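Side-chain contacts in NDP-N-acetyl-D-galactosaminuronic acid dehydrogenase (Methanosarcina mazei Go1, PDB 3G79), which probably catalyses the NAD-dependent, two-step oxidation of UDP-N-acetyl-mannosamine to UDP-N-acetyl-mannosaminuronate, yielding two NADH: residues 126-129 against 130-133; 167-170 against 171-175; 233-236 against 237-241. One frame throughout, in Å; residues are numbered along the deposited sequence.

How the contacts relate
All three contacts are local, between residues a few positions apart, along a helix in contacts 1 and 3 and round a loop in contact 2; they come in series, and none nests or crosses. Contact 1 (126-133) lies on helix 124-136, between strands 104-107 and 142-145 of the NAD-binding domain. Contact 2 (167-175) closes a loop between helix 154-166 and strand 175-178 of the same domain, its centre about 16 Å from that of contact 1, and helix 154-166 touches both. Contact 3 (233-241), on helix 228-258 of the central domain, has its centre about 26 Å from that of contact 1 and about 29 Å from that of contact 2, against helix 293-305 and the second subunit.

Contact 1 of 3, residues 126-129 against 130-133; sequences LIDG and IRNV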
ATOM      1  N   LEU A 126      -9.678 -29.845 -14.235  1.00 30.75           N
ATOM      2  CA  LEU A 126      -8.415 -29.856 -13.469  1.00 29.88           C
ATOM      3  C   LEU A 126      -8.402 -31.104 -12.655  1.00 30.60           C
ATOM      4  O   LEU A 126      -7.414 -31.838 -12.638  1.00 30.39           O
ATOM      5  CB  LEU A 126      -8.291 -28.657 -12.504  1.00 28.20           C
ATOM      6  CG  LEU A 126      -7.208 -28.801 -11.427  1.00 40.39           C
ATOM      7  CD1 LEU A 126      -5.824 -28.903 -12.118  1.00 26.67           C
ATOM      8  CD2 LEU A 126      -7.260 -27.711 -10.346  1.00 25.40           C
ATOM      9  N   ILE A 127      -9.519 -31.360 -11.981  1.00 31.84           N
ATOM     10  CA  ILE A 127      -9.566 -32.517 -11.124  1.00 31.83           C
ATOM     11  C   ILE A 127      -9.529 -33.784 -11.973  1.00 31.71           C
ATOM     12  O   ILE A 127      -8.965 -34.785 -11.553  1.00 31.74           O
ATOM     13  CB  ILE A 127     -10.737 -32.536 -10.119  1.00 31.87           C
ATOM     14  CG1 ILE A 127     -11.872 -33.369 -10.668  1.00 43.70           C
ATOM     15  CG2 ILE A 127     -11.185 -31.161  -9.662  1.00 43.30           C
ATOM     16  CD1 ILE A 127     -12.360 -34.355  -9.657  1.00 32.95           C
ATOM     17  N   ASP A 128     -10.096 -33.742 -13.173  1.00 32.27           N
ATOM     18  CA  ASP A 128      -9.965 -34.881 -14.064  1.00 33.42           C
ATOM     19  C   ASP A 128      -8.502 -35.171 -14.352  1.00 32.00           C
ATOM     20  O   ASP A 128      -8.102 -36.319 -14.375  1.00 30.36           O
ATOM     21  CB  ASP A 128     -10.681 -34.622 -15.372  1.00 36.47           C
ATOM     22  CG  ASP A 128     -12.106 -35.121 -15.369  1.00 63.56           C
ATOM     23  OD1 ASP A 128     -12.823 -34.954 -14.338  1.00 38.86           O
ATOM     24  OD2 ASP A 128     -12.496 -35.681 -16.420  1.00 38.40           O
ATOM     25  N   GLY A 129      -7.707 -34.114 -14.571  1.00 32.05           N
ATOM     26  CA  GLY A 129      -6.273 -34.280 -14.843  1.00 31.78           C
ATOM     27  C   GLY A 129      -5.489 -34.880 -13.690  1.00 31.40           C
ATOM     28  O   GLY A 129      -4.606 -35.695 -13.887  1.00 31.53           O
ATOM     29  N   ILE A 130      -5.817 -34.453 -12.480  1.00 31.38           N
ATOM     30  CA  ILE A 130      -5.150 -34.899 -11.277  1.00 31.17           C
ATOM     31  C   ILE A 130      -5.415 -36.384 -11.134  1.00 31.72           C
ATOM     32  O   ILE A 130      -4.474 -37.174 -10.958  1.00 32.61           O
ATOM     33  CB  ILE A 130      -5.613 -34.077 -10.033  1.00 31.11           C
ATOM     34  CG1 ILE A 130      -5.276 -32.603 -10.237  1.00 18.45           C
ATOM     35  CG2 ILE A 130      -4.889 -34.526  -8.799  1.00 17.38           C
ATOM     36  CD1 ILE A 130      -5.937 -31.638  -9.252  1.00 32.36           C
ATOM     37  N   ARG A 131      -6.688 -36.769 -11.227  1.00 30.79           N
ATOM     38  CA  ARG A 131      -7.070 -38.176 -11.307  1.00 29.59           C
ATOM     39  C   ARG A 131      -6.190 -38.908 -12.330  1.00 28.88           C
ATOM     40  O   ARG A 131      -5.497 -39.868 -11.997  1.00 28.32           O
ATOM     41  CB  ARG A 131      -8.558 -38.316 -11.627  1.00 30.86           C
ATOM     42  CG  ARG A 131      -9.537 -37.948 -10.450  1.00 49.89           C
ATOM     43  CD  ARG A 131     -10.832 -38.824 -10.441  1.00 34.59           C
ATOM     44  NE  ARG A 131     -12.007 -38.274  -9.744  1.00 49.92           N
ATOM     45  CZ  ARG A 131     -12.952 -37.528 -10.333  1.00 36.79           C
ATOM     46  NH1 ARG A 131     -14.015 -37.104  -9.643  1.00 50.88           N
ATOM     47  NH2 ARG A 131     -12.846 -37.186 -11.627  1.00 50.73           N
ATOM     48  N   ASN A 132      -6.150 -38.451 -13.574  1.00 28.82           N
ATOM     49  CA  ASN A 132      -5.293 -39.149 -14.528  1.00 29.31           C
ATOM     50  C   ASN A 132      -3.858 -39.297 -14.050  1.00 30.39           C
ATOM     51  O   ASN A 132      -3.274 -40.402 -14.126  1.00 30.83           O
ATOM     52  CB  ASN A 132      -5.326 -38.494 -15.882  1.00 29.22           C
ATOM     53  CG  ASN A 132      -6.434 -39.026 -16.748  1.00 47.26           C
ATOM     54  OD1 ASN A 132      -6.870 -38.330 -17.645  1.00 30.23           O
ATOM     55  ND2 ASN A 132      -6.889 -40.273 -16.503  1.00 29.61           N
ATOM     56  N   VAL A 133      -3.289 -38.187 -13.560  1.00 29.33           N
ATOM     57  CA  VAL A 133      -2.002 -38.247 -12.871  1.00 27.80           C
ATOM     58  C   VAL A 133      -1.960 -39.304 -11.741  1.00 27.15           C
ATOM     59  O   VAL A 133      -1.122 -40.220 -11.780  1.00 26.56           O
ATOM     60  CB  VAL A 133      -1.568 -36.860 -12.382  1.00 26.61           C
ATOM     61  CG1 VAL A 133      -0.300 -36.940 -11.504  1.00 22.82           C
ATOM     62  CG2 VAL A 133      -1.318 -36.015 -13.575  1.00 23.76           C
TER
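In the beta-alpha-beta unit formed by strand 104-107, helix 124-136 and strand 142-145 of the Rossmann-type NAD-binding domain, Ile127 and Asp128 meet Arg131 one turn further along the helix. Ile127 and Arg131 run side by side, and the Ile127 CD1 methyl lies over one face of the guanidinium, 3.1 Å above its plane and shifted toward the rim. Ile127 CD1 stands only 3.2 Å from Arg131 NH1, and neither isoleucine torsion is staggered (chi1 97°, chi2 131°); the short approach and the strained torsions make the exact placing of this methyl somewhat doubtful. Asp128 approaches the same group at its edge, near its plane, where Asp128 OD1 and Arg131 NH2 form a salt bridge of 3.5 Å. The carboxylate and guanidinium planes are turned 61° apart, so the two groups do not meet flat, as a two-pronged pair would. On the inward side, Leu126 CG packs against Ile130 CD1 at 3.8 Å, and Ile130 CG1 comes within 3.3 Å of Leu126 O. The backbone frame is that of an alpha helix: Arg131 N donates to Ile127 O at 3.0 Å and Val133 N to Gly129 O at 2.8 Å, the latter almost straight. Ile130 and Val133 continue the apolar face onto Leu162 of helix 154-166 and onto Leu107 and Val105 of strand 104-107. The solvent-facing side thus combines one apolar cover with one long ionic bond. Arg51 also touches Asp128. The nearby Arg131 would be expected to favour the ionised form of the carboxylate, while the long separation and tilted planes suggest a weak ionic contact rather than a paired, two-bond one.

Contact 2 of 3, residues 167-170 against 171-175; sequences GLKA and GEDFA
The Phe174 ring has Ala170 over one face: Ala170 CA is 3.8 Å from the ring centroid and 18° off the normal, a CH-pi contact displaced toward the rim. Ala170 CB reaches Phe174 CZ at 3.6 Å, while Leu168 O lies at the ring edge, near its plane. Phe174 CG stands between its own backbone N and carbonyl carbon (chi1 64°), which turns the ring back under the 168-170 backbone. Replacing Phe174 by an alanine would probably leave Ala170 without its aromatic cover and open a gap beside Leu168. The backbone above the ring makes a type II turn, with Ala170 and Gly171 at its corners and a weak closing bond from Glu172 N to Lys169 O. A beta-carbon on Gly171 would fall 2.5 Å from Ala170 O, a clash that explains the glycine. Lys169 O is the hub, because Asp173 N also donates to it at 2.8 Å. Asp173 returns the grip through its side chain: OD1 uses its anti lone pair to accept from Lys169 N at 2.8 Å, and OD2 forms a salt bridge with Lys7. A single beta bridge pairs Ala170 with Phe174, Gly171 N donating to Phe174 O and Phe174 N donating weakly to Lys169 O. The loop follows helix 154-166, whose Glu163 binds Ala170 N and whose Leu162 touches Phe174, and it leads into strand 175-178, where Ala175 pairs with Met141 and Val143.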
ATOM      1  N   GLY A 167      -2.611 -44.775  -4.515  1.00 35.11           N
ATOM      2  CA  GLY A 167      -2.361 -45.518  -3.299  1.00 34.41           C
ATOM      3  C   GLY A 167      -0.958 -45.317  -2.753  1.00 34.18           C
ATOM      4  O   GLY A 167      -0.436 -46.243  -2.147  1.00 35.91           O
ATOM      5  N   LEU A 168      -0.347 -44.140  -2.959  1.00 31.90           N
ATOM      6  CA  LEU A 168       0.997 -43.835  -2.436  1.00 30.05           C
ATOM      7  C   LEU A 168       0.899 -42.549  -1.628  1.00 29.62           C
ATOM      8  O   LEU A 168      -0.127 -41.902  -1.647  1.00 28.95           O
ATOM      9  CB  LEU A 168       2.021 -43.608  -3.556  1.00 28.98           C
ATOM     10  CG  LEU A 168       2.202 -44.506  -4.796  1.00 42.60           C
ATOM     11  CD1 LEU A 168       2.718 -43.670  -5.926  1.00 28.43           C
ATOM     12  CD2 LEU A 168       3.135 -45.691  -4.594  1.00 28.35           C
ATOM     13  N   LYS A 169       1.976 -42.148  -0.963  1.00 29.54           N
ATOM     14  CA  LYS A 169       1.895 -41.011  -0.053  1.00 30.07           C
ATOM     15  C   LYS A 169       2.702 -39.826  -0.539  1.00 29.87           C
ATOM     16  O   LYS A 169       3.860 -39.967  -0.917  1.00 30.36           O
ATOM     17  CB  LYS A 169       2.358 -41.392   1.358  1.00 30.37           C
ATOM     18  CG  LYS A 169       1.504 -42.447   2.023  1.00 44.79           C
ATOM     19  CD  LYS A 169       0.310 -41.815   2.666  1.00 31.84           C
ATOM     20  CE  LYS A 169      -0.659 -42.864   3.213  1.00 45.31           C
ATOM     21  NZ  LYS A 169      -1.895 -42.203   3.776  1.00 31.52           N
ATOM     22  N   ALA A 170       2.083 -38.655  -0.502  1.00 28.82           N
ATOM     23  CA  ALA A 170       2.759 -37.435  -0.860  1.00 28.83           C
ATOM     24  C   ALA A 170       3.808 -37.079   0.201  1.00 28.86           C
ATOM     25  O   ALA A 170       3.529 -37.030   1.379  1.00 27.59           O
ATOM     26  CB  ALA A 170       1.743 -36.317  -1.019  1.00 28.76           C
ATOM     27  N   GLY A 171       5.035 -36.838  -0.233  1.00 30.01           N
ATOM     28  CA  GLY A 171       6.051 -36.317   0.670  1.00 29.61           C
ATOM     29  C   GLY A 171       6.797 -37.479   1.241  1.00 30.92           C
ATOM     30  O   GLY A 171       7.670 -37.320   2.096  1.00 32.07           O
ATOM     31  N   GLU A 172       6.423 -38.670   0.803  1.00 31.20           N
ATOM     32  CA  GLU A 172       7.195 -39.841   1.135  1.00 31.76           C
ATOM     33  C   GLU A 172       7.469 -40.539  -0.171  1.00 31.84           C
ATOM     34  O   GLU A 172       8.617 -40.653  -0.563  1.00 32.45           O
ATOM     35  CB  GLU A 172       6.447 -40.766   2.090  1.00 32.58           C
ATOM     36  CG  GLU A 172       5.816 -40.110   3.286  1.00 52.90           C
ATOM     37  CD  GLU A 172       4.905 -41.068   4.016  1.00 34.01           C
ATOM     38  OE1 GLU A 172       5.216 -42.285   4.001  1.00 53.64           O
ATOM     39  OE2 GLU A 172       3.877 -40.621   4.599  1.00 53.55           O
ATOM     40  N   ASP A 173       6.416 -40.981  -0.862  1.00 31.69           N
ATOM     41  CA  ASP A 173       6.578 -41.726  -2.117  1.00 31.75           C
ATOM     42  C   ASP A 173       6.793 -40.852  -3.339  1.00 30.42           C
ATOM     43  O   ASP A 173       7.502 -41.229  -4.245  1.00 30.57           O
ATOM     44  CB  ASP A 173       5.390 -42.669  -2.346  1.00 33.49           C
ATOM     45  CG  ASP A 173       5.269 -43.719  -1.264  1.00 41.41           C
ATOM     46  OD1 ASP A 173       4.183 -43.852  -0.654  1.00 34.89           O
ATOM     47  OD2 ASP A 173       6.273 -44.410  -1.011  1.00 34.92           O
ATOM     48  N   PHE A 174       6.145 -39.694  -3.383  1.00 29.65           N
ATOM     49  CA  PHE A 174       6.263 -38.803  -4.519  1.00 28.25           C
ATOM     50  C   PHE A 174       6.302 -37.363  -4.019  1.00 27.70           C
ATOM     51  O   PHE A 174       5.971 -37.092  -2.843  1.00 28.22           O
ATOM     52  CB  PHE A 174       5.137 -39.063  -5.531  1.00 28.20           C
ATOM     53  CG  PHE A 174       3.762 -38.760  -5.001  1.00 34.49           C
ATOM     54  CD1 PHE A 174       3.232 -37.472  -5.096  1.00 28.75           C
ATOM     55  CD2 PHE A 174       2.982 -39.766  -4.425  1.00 29.17           C
ATOM     56  CE1 PHE A 174       1.959 -37.166  -4.628  1.00 34.03           C
ATOM     57  CE2 PHE A 174       1.690 -39.475  -3.937  1.00 34.72           C
ATOM     58  CZ  PHE A 174       1.181 -38.157  -4.043  1.00 30.05           C
ATOM     59  N   ALA A 175       6.752 -36.460  -4.894  1.00 26.18           N
ATOM     60  CA  ALA A 175       6.953 -35.054  -4.573  1.00 24.98           C
ATOM     61  C   ALA A 175       5.797 -34.220  -5.151  1.00 25.56           C
ATOM     62  O   ALA A 175       5.313 -34.497  -6.262  1.00 26.52           O
ATOM     63  CB  ALA A 175       8.286 -34.605  -5.152  1.00 24.25           C
TER

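Contact 3 of 3, residues 233-236 against 237-241; sequences VTKT and AENTF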
ATOM      1  N   VAL A 233      -1.253 -18.809  -1.308  1.00 25.21           N
ATOM      2  CA  VAL A 233      -1.548 -17.566  -0.624  1.00 25.05           C
ATOM      3  C   VAL A 233      -0.905 -16.370  -1.307  1.00 26.20           C
ATOM      4  O   VAL A 233      -1.476 -15.292  -1.349  1.00 25.06           O
ATOM      5  CB  VAL A 233      -1.129 -17.680   0.842  1.00 24.45           C
ATOM      6  CG1 VAL A 233      -1.117 -16.357   1.525  1.00 21.08           C
ATOM      7  CG2 VAL A 233      -2.093 -18.642   1.528  1.00 22.28           C
ATOM      8  N   THR A 234       0.244 -16.576  -1.914  1.00 29.26           N
ATOM      9  CA  THR A 234       0.920 -15.471  -2.605  1.00 31.22           C
ATOM     10  C   THR A 234       0.063 -14.808  -3.652  1.00 31.68           C
ATOM     11  O   THR A 234      -0.076 -13.570  -3.646  1.00 31.82           O
ATOM     12  CB  THR A 234       2.222 -15.910  -3.262  1.00 31.63           C
ATOM     13  OG1 THR A 234       3.164 -16.269  -2.242  1.00 30.47           O
ATOM     14  CG2 THR A 234       2.783 -14.757  -4.162  1.00 31.20           C
ATOM     15  N   LYS A 235      -0.534 -15.623  -4.520  1.00 31.37           N
ATOM     16  CA  LYS A 235      -1.434 -15.103  -5.535  1.00 32.34           C
ATOM     17  C   LYS A 235      -2.701 -14.446  -4.983  1.00 33.10           C
ATOM     18  O   LYS A 235      -3.171 -13.442  -5.545  1.00 33.93           O
ATOM     19  CB  LYS A 235      -1.726 -16.178  -6.605  1.00 33.36           C
ATOM     20  CG  LYS A 235      -3.158 -16.433  -6.925  1.00 53.14           C
ATOM     21  CD  LYS A 235      -3.844 -15.397  -7.801  1.00 33.82           C
ATOM     22  CE  LYS A 235      -5.339 -15.859  -7.844  1.00 53.34           C
ATOM     23  NZ  LYS A 235      -6.300 -15.154  -8.727  1.00 32.60           N
ATOM     24  N   THR A 236      -3.259 -14.957  -3.885  1.00 33.09           N
ATOM     25  CA  THR A 236      -4.428 -14.263  -3.336  1.00 33.31           C
ATOM     26  C   THR A 236      -3.973 -12.956  -2.699  1.00 31.86           C
ATOM     27  O   THR A 236      -4.567 -11.917  -2.974  1.00 32.76           O
ATOM     28  CB  THR A 236      -5.367 -15.109  -2.383  1.00 34.17           C
ATOM     29  OG1 THR A 236      -4.727 -15.330  -1.127  1.00 40.96           O
ATOM     30  CG2 THR A 236      -5.747 -16.439  -3.000  1.00 39.97           C
ATOM     31  N   ALA A 237      -2.895 -12.993  -1.917  1.00 30.10           N
ATOM     32  CA  ALA A 237      -2.331 -11.785  -1.295  1.00 29.31           C
ATOM     33  C   ALA A 237      -2.009 -10.708  -2.296  1.00 31.05           C
ATOM     34  O   ALA A 237      -2.144  -9.520  -1.977  1.00 31.87           O
ATOM     35  CB  ALA A 237      -1.097 -12.093  -0.492  1.00 28.34           C
ATOM     36  N   GLU A 238      -1.589 -11.067  -3.509  1.00 31.95           N
ATOM     37  CA  GLU A 238      -1.269  -9.965  -4.443  1.00 32.50           C
ATOM     38  C   GLU A 238      -2.514  -9.228  -4.901  1.00 33.08           C
ATOM     39  O   GLU A 238      -2.503  -8.019  -5.024  1.00 34.21           O
ATOM     40  CB  GLU A 238      -0.285 -10.321  -5.589  1.00 32.11           C
ATOM     41  CG  GLU A 238      -0.368 -11.683  -6.190  1.00 48.21           C
ATOM     42  CD  GLU A 238       0.946 -12.123  -6.859  1.00 31.84           C
ATOM     43  OE1 GLU A 238       2.015 -12.126  -6.224  1.00 48.10           O
ATOM     44  OE2 GLU A 238       0.903 -12.509  -8.031  1.00 48.55           O
ATOM     45  N   ASN A 239      -3.606  -9.947  -5.098  1.00 32.29           N
ATOM     46  CA  ASN A 239      -4.840  -9.307  -5.464  1.00 31.27           C
ATOM     47  C   ASN A 239      -5.468  -8.567  -4.295  1.00 31.41           C
ATOM     48  O   ASN A 239      -5.898  -7.447  -4.436  1.00 31.47           O
ATOM     49  CB  ASN A 239      -5.770 -10.338  -6.053  1.00 30.94           C
ATOM     50  CG  ASN A 239      -5.206 -10.918  -7.319  1.00 47.29           C
ATOM     51  OD1 ASN A 239      -4.710 -10.178  -8.163  1.00 32.26           O
ATOM     52  ND2 ASN A 239      -5.243 -12.238  -7.456  1.00 32.30           N
ATOM     53  N   THR A 240      -5.499  -9.200  -3.134  1.00 31.04           N
ATOM     54  CA  THR A 240      -5.953  -8.570  -1.902  1.00 30.87           C
ATOM     55  C   THR A 240      -5.254  -7.194  -1.591  1.00 30.51           C
ATOM     56  O   THR A 240      -5.913  -6.164  -1.352  1.00 29.27           O
ATOM     57  CB  THR A 240      -5.800  -9.611  -0.762  1.00 31.59           C
ATOM     58  OG1 THR A 240      -6.782 -10.647  -0.958  1.00 33.58           O
ATOM     59  CG2 THR A 240      -5.978  -8.973   0.629  1.00 33.33           C
ATOM     60  N   PHE A 241      -3.923  -7.176  -1.634  1.00 30.39           N
ATOM     61  CA  PHE A 241      -3.170  -5.977  -1.301  1.00 30.32           C
ATOM     62  C   PHE A 241      -3.440  -4.886  -2.320  1.00 29.61           C
ATOM     63  O   PHE A 241      -3.615  -3.734  -1.943  1.00 29.92           O
ATOM     64  CB  PHE A 241      -1.674  -6.308  -1.158  1.00 31.54           C
ATOM     65  CG  PHE A 241      -1.311  -6.767   0.209  1.00 41.29           C
ATOM     66  CD1 PHE A 241      -2.080  -7.717   0.866  1.00 32.59           C
ATOM     67  CD2 PHE A 241      -0.235  -6.217   0.875  1.00 32.77           C
ATOM     68  CE1 PHE A 241      -1.760  -8.127   2.148  1.00 41.46           C
ATOM     69  CE2 PHE A 241       0.079  -6.614   2.166  1.00 41.06           C
ATOM     70  CZ  PHE A 241      -0.667  -7.573   2.796  1.00 32.29           C
TER
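Lys235 and Asn239, one turn apart, cross at a slant, and the lysine chain passes the amide with its outer carbons: Lys235 CD is 3.5 Å from Asn239 ND2. Their two nitrogens, Lys235 NZ and Asn239 ND2, are both donors and do not bond to each other. Instead the Asn239 amide is directed by a hydrogen bond to Asp297 OD2 on helix 293-305, which Lys235 NZ approaches only as a long, weak ion pair. The bend of the lysine at chi2 (76°) carries CD and CE past the Asn239 amide. Thr234 and Glu238 also meet at an angle, with Thr234 CG2 3.4 Å from Glu238 OE1. The threonine hydroxyl is directed backwards, to Ala230 O, leaving its methyl as the surface offered to the carboxylate. All of this lies on helix 228-258, the long helix of the central domain, which packs in this dimer against a second copy: Arg280 of the second subunit donates to Glu238 O, and Leu273 of that subunit touches the Glu238 side chain. On another side, Thr236 OG1 donates to Val233 O at 3.3 Å, a carbonyl that also accepts from Ala237 N at 2.8 Å and so is gripped twice. Thr236 O in turn receives Thr240 N at 2.9 Å, nearly straight (177°), with a weak second bond of 3.3 Å from Thr240 OG1.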